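FOKI restriction endonuclease (Planomicrobium okeanokoites, PDB 2FOK) is a type IIS restriction endonuclease that recognises a specific DNA sequence and, in a metal-dependent reaction, probably cuts both strands at a distance from it. Local coordinates at residues L546-E549 with E550-G554; E556-A560 with G561-L565. One frame throughout, in Å; residues are numbered along the deposited sequence.

Contact 1: L546-E549 with E550-G554; sequences LSVE and ELLIG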
loop_
_atom_site.group_PDB
_atom_site.type_symbol
_atom_site.label_atom_id
_atom_site.label_comp_id
_atom_site.label_asym_id
_atom_site.label_seq_id
_atom_site.Cartn_x
_atom_site.Cartn_y
_atom_site.Cartn_z
ATOM N N LEU A 546 -23.135 4.901 9.987
ATOM C CA LEU A 546 -22.470 6.030 9.333
ATOM C C LEU A 546 -21.728 5.596 8.085
ATOM O O LEU A 546 -20.826 4.771 8.174
ATOM C CB LEU A 546 -21.452 6.643 10.307
ATOM C CG LEU A 546 -21.105 8.135 10.406
ATOM C CD1 LEU A 546 -19.603 8.259 10.386
ATOM C CD2 LEU A 546 -21.726 8.948 9.300
ATOM N N SER A 547 -22.087 6.153 6.927
ATOM C CA SER A 547 -21.386 5.810 5.681
ATOM C C SER A 547 -20.046 6.516 5.744
ATOM O O SER A 547 -19.932 7.544 6.391
ATOM C CB SER A 547 -22.166 6.288 4.454
ATOM O OG SER A 547 -22.053 7.690 4.247
ATOM N N VAL A 548 -19.025 5.981 5.086
ATOM C CA VAL A 548 -17.713 6.624 5.138
ATOM C C VAL A 548 -17.737 8.063 4.611
ATOM O O VAL A 548 -17.057 8.931 5.146
ATOM C CB VAL A 548 -16.658 5.803 4.356
ATOM C CG1 VAL A 548 -15.471 6.683 3.979
ATOM C CG2 VAL A 548 -16.192 4.623 5.210
ATOM N N GLU A 549 -18.535 8.315 3.578
ATOM C CA GLU A 549 -18.638 9.652 2.982
ATOM C C GLU A 549 -19.216 10.700 3.942
ATOM O O GLU A 549 -18.926 11.887 3.810
ATOM C CB GLU A 549 -19.488 9.586 1.712
ATOM C CG GLU A 549 -19.826 10.941 1.120
ATOM C CD GLU A 549 -20.558 10.820 -0.202
ATOM O OE1 GLU A 549 -20.636 9.691 -0.735
ATOM O OE2 GLU A 549 -21.052 11.847 -0.707
ATOM N N GLU A 550 -20.046 10.268 4.891
ATOM C CA GLU A 550 -20.620 11.183 5.872
ATOM C C GLU A 550 -19.609 11.361 7.010
ATOM O O GLU A 550 -19.621 12.372 7.700
ATOM C CB GLU A 550 -21.949 10.645 6.410
ATOM C CG GLU A 550 -23.109 10.699 5.407
ATOM C CD GLU A 550 -23.637 12.113 5.177
ATOM O OE1 GLU A 550 -23.183 13.038 5.881
ATOM O OE2 GLU A 550 -24.508 12.301 4.292
ATOM N N LEU A 551 -18.734 10.373 7.198
ATOM C CA LEU A 551 -17.689 10.445 8.221
ATOM C C LEU A 551 -16.824 11.635 7.840
ATOM O O LEU A 551 -16.571 12.523 8.653
ATOM C CB LEU A 551 -16.821 9.180 8.195
ATOM C CG LEU A 551 -16.074 8.611 9.421
ATOM C CD1 LEU A 551 -15.002 7.679 8.923
ATOM C CD2 LEU A 551 -15.442 9.689 10.260
ATOM N N LEU A 552 -16.382 11.623 6.583
ATOM C CA LEU A 552 -15.542 12.659 5.994
ATOM C C LEU A 552 -16.259 14.013 5.965
ATOM O O LEU A 552 -15.677 15.041 6.304
ATOM C CB LEU A 552 -15.153 12.253 4.563
ATOM C CG LEU A 552 -14.500 10.878 4.404
ATOM C CD1 LEU A 552 -14.277 10.571 2.936
ATOM C CD2 LEU A 552 -13.169 10.855 5.142
ATOM N N ILE A 553 -17.522 14.004 5.554
ATOM C CA ILE A 553 -18.310 15.224 5.487
ATOM C C ILE A 553 -18.422 15.840 6.868
ATOM O O ILE A 553 -18.296 17.054 7.027
ATOM C CB ILE A 553 -19.732 14.942 4.962
ATOM C CG1 ILE A 553 -19.712 14.813 3.437
ATOM C CG2 ILE A 553 -20.680 16.056 5.394
ATOM C CD1 ILE A 553 -21.093 14.561 2.814
ATOM N N GLY A 554 -18.654 14.995 7.866
ATOM C CA GLY A 554 -18.783 15.470 9.233
ATOM C C GLY A 554 -17.466 15.924 9.822
ATOM O O GLY A 554 -17.451 16.733 10.739
#
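An N-cap joins the end of strand 542-547 to the start of helix 548-560 in the PD-(D/E)XK-type cleavage domain, with Ser547 as the cap residue. Ser547 OG stands between its own backbone N and carbonyl carbon (chi1 76°), which turns it back to accept a weak bond from Glu550 N at 3.3 Å. Ser547 O is gripped twice: Leu551 N reaches it at 3.2 Å in the carbonyl plane, while Glu550 N approaches from well above that plane. The i to i+4 helical bonds continue with Leu552 N to Val548 O, nearly straight at 167°.

Leu546, the residue before the cap, splays its two methyls over the first turn. Leu546 CD1 lies 3.6 Å from Leu551 CA and also meets Leu551 CB and CG, the two leucine side chains crossing at about a right angle; Leu546 CD2 presses on Glu550 CB at 3.4 Å. With this leucine cut back to an alanine, both methyls go, which is likely to open a gap beside Leu551 CB and uncover Glu550 CB.

Val548 CG1 makes a looser contact with Leu552 CD1 (4.2 Å), and both side chains pack on Ile412 of helix 411-414. Leu551 and Leu552 also touch Phe431 of helix 421-436. A bend at chi2 (-73°) leads the Glu550 carboxylate away from the cap, where OE1 accepts a hydrogen bond from Phe579 N at the C-terminus. Farther along, Glu549 and Ile553 run side by side: Ile553 N donates to Glu549 O, and Ile553 CG1, beside its own backbone N, rests 3.1 Å from the same oxygen.

Contact 2: E556-A560 with G561-L565; sequences EMIKA and GTLTL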
loop_
_atom_site.group_PDB
_atom_site.type_symbol
_atom_site.label_atom_id
_atom_site.label_comp_id
_atom_site.label_asym_id
_atom_site.label_seq_id
_atom_site.Cartn_x
_atom_site.Cartn_y
_atom_site.Cartn_z
ATOM N N GLU A 556 -15.088 17.432 8.022
ATOM C CA GLU A 556 -14.733 18.688 7.378
ATOM C C GLU A 556 -15.566 19.811 7.983
ATOM O O GLU A 556 -15.262 20.988 7.807
ATOM C CB GLU A 556 -14.980 18.600 5.869
ATOM C CG GLU A 556 -15.296 19.927 5.197
ATOM C CD GLU A 556 -14.072 20.573 4.589
ATOM O OE1 GLU A 556 -12.986 19.972 4.676
ATOM O OE2 GLU A 556 -14.197 21.685 4.023
ATOM N N MET A 557 -16.620 19.437 8.704
ATOM C CA MET A 557 -17.495 20.409 9.352
ATOM C C MET A 557 -16.906 20.760 10.699
ATOM O O MET A 557 -16.922 21.919 11.110
ATOM C CB MET A 557 -18.902 19.836 9.528
ATOM C CG MET A 557 -19.882 20.278 8.437
ATOM S SD MET A 557 -21.277 19.177 8.289
ATOM C CE MET A 557 -22.626 20.256 8.706
ATOM N N ILE A 558 -16.383 19.756 11.390
ATOM C CA ILE A 558 -15.769 19.975 12.691
ATOM C C ILE A 558 -14.693 21.033 12.492
ATOM O O ILE A 558 -14.506 21.920 13.325
ATOM C CB ILE A 558 -15.090 18.682 13.218
ATOM C CG1 ILE A 558 -16.150 17.635 13.574
ATOM C CG2 ILE A 558 -14.193 19.011 14.408
ATOM C CD1 ILE A 558 -16.999 17.998 14.790
ATOM N N LYS A 559 -14.001 20.930 11.363
ATOM C CA LYS A 559 -12.917 21.833 11.017
ATOM C C LYS A 559 -13.373 23.169 10.449
ATOM O O LYS A 559 -12.779 24.206 10.750
ATOM C CB LYS A 559 -11.979 21.143 10.024
ATOM C CG LYS A 559 -11.202 19.984 10.621
ATOM C CD LYS A 559 -10.333 20.439 11.774
ATOM C CE LYS A 559 -9.026 19.671 11.793
ATOM N NZ LYS A 559 -8.346 19.763 13.123
ATOM N N ALA A 560 -14.410 23.142 9.613
ATOM C CA ALA A 560 -14.931 24.366 9.028
ATOM C C ALA A 560 -15.618 25.168 10.118
ATOM O O ALA A 560 -15.926 26.352 9.941
ATOM C CB ALA A 560 -15.905 24.048 7.921
ATOM N N GLY A 561 -15.862 24.512 11.250
ATOM C CA GLY A 561 -16.490 25.177 12.377
ATOM C C GLY A 561 -18.007 25.138 12.404
ATOM O O GLY A 561 -18.620 25.710 13.302
ATOM N N THR A 562 -18.628 24.462 11.443
ATOM C CA THR A 562 -20.080 24.406 11.424
ATOM C C THR A 562 -20.665 23.128 12.022
ATOM O O THR A 562 -21.775 22.727 11.692
ATOM C CB THR A 562 -20.641 24.603 10.004
ATOM O OG1 THR A 562 -20.339 23.455 9.200
ATOM C CG2 THR A 562 -20.050 25.864 9.362
ATOM N N LEU A 563 -19.920 22.488 12.909
ATOM C CA LEU A 563 -20.430 21.291 13.562
ATOM C C LEU A 563 -19.726 21.095 14.881
ATOM O O LEU A 563 -18.527 21.313 14.978
ATOM C CB LEU A 563 -20.231 20.056 12.689
ATOM C CG LEU A 563 -20.762 18.752 13.314
ATOM C CD1 LEU A 563 -22.294 18.702 13.209
ATOM C CD2 LEU A 563 -20.133 17.562 12.611
ATOM N N THR A 564 -20.472 20.710 15.908
ATOM C CA THR A 564 -19.874 20.475 17.212
ATOM C C THR A 564 -20.054 19.029 17.658
ATOM O O THR A 564 -20.911 18.301 17.149
ATOM C CB THR A 564 -20.471 21.406 18.278
ATOM O OG1 THR A 564 -21.819 21.012 18.550
ATOM C CG2 THR A 564 -20.446 22.870 17.796
ATOM N N LEU A 565 -19.216 18.612 18.604
ATOM C CA LEU A 565 -19.267 17.254 19.145
ATOM C C LEU A 565 -20.578 17.015 19.938
ATOM O O LEU A 565 -20.971 15.868 20.177
ATOM C CB LEU A 565 -18.027 17.003 20.035
ATOM C CG LEU A 565 -16.672 16.672 19.371
ATOM C CD1 LEU A 565 -15.795 15.913 20.350
ATOM C CD2 LEU A 565 -16.868 15.825 18.105
#
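The flat groups that meet where helix 548-560 ends are peptide carbonyls. At Met557 C=O, Gly561 N comes from one side of the carbonyl plane and Thr562 N from the other, both tilted out of it; both bonds are weak, at 2.8 Å from Gly561 N and 3.1 Å from Thr562 N to Met557 O. At Leu563 C=O, one face is covered by the methyl CD1 of Ile558, 3.7 Å from Leu563 O.

Thr562 N to Met557 O is the six-to-one bond of a Schellman motif, left incomplete because Gly561 N turns to Met557 O and not to Ile558 O. Gly561 leaves the helix with phi 89°, where a beta carbon would clash with Ala560 O, so the turn calls for glycine.

Beyond it the chain folds back along the last turn. Met557 CG meets Thr562 OG1 at 3.3 Å, the two side chains crossing at about a right angle. Met557 CB and Leu563 CB are tightly packed at 3.4 Å. Leu563 CG, anti to the backbone N (chi1 -179°), carries Leu563 CD2 to 3.8 Å from Ile558 CD1. Ile558 CD1 also touches Leu565 CD2 at 4.0 Å, so Ile558 bridges two residues of the returning chain.

Thr564 is the N-cap of helix 565-569: its OG1 caps a backbone N just beyond Leu565 and its N donates to Glu567 OE1, the reciprocal pattern of a capping box. Around the turn, Glu556 OE1 accepts from Tyr403 N in a neighbouring loop, Leu565 O bonds Tyr462 OH just before strand 463-469, and Ile558 and Lys559 lean on Tyr436 and Val435 of helix 421-436.

How the contacts relate
Helix 548-560 carries both contacts, one at each end, with centres about 13 Å apart. Contact 1 is partly buried, with four of its eight touching residues in the interior, where the helix leaves the sheet and faces helices 411-414 and 421-436. Contact 2 lies at the surface, and Leu563 is the single buried residue among its nine. Both ends use one carbonyl twice and add apolar packing, but contact 1 also has a serine OG cap and straighter i to i+4 helical bonds, whereas contact 2 has only weak hydrogen bonds across it and turns on a glycine. They meet directly where Leu563 CD2 packs 3.4 Å from Gly554 O.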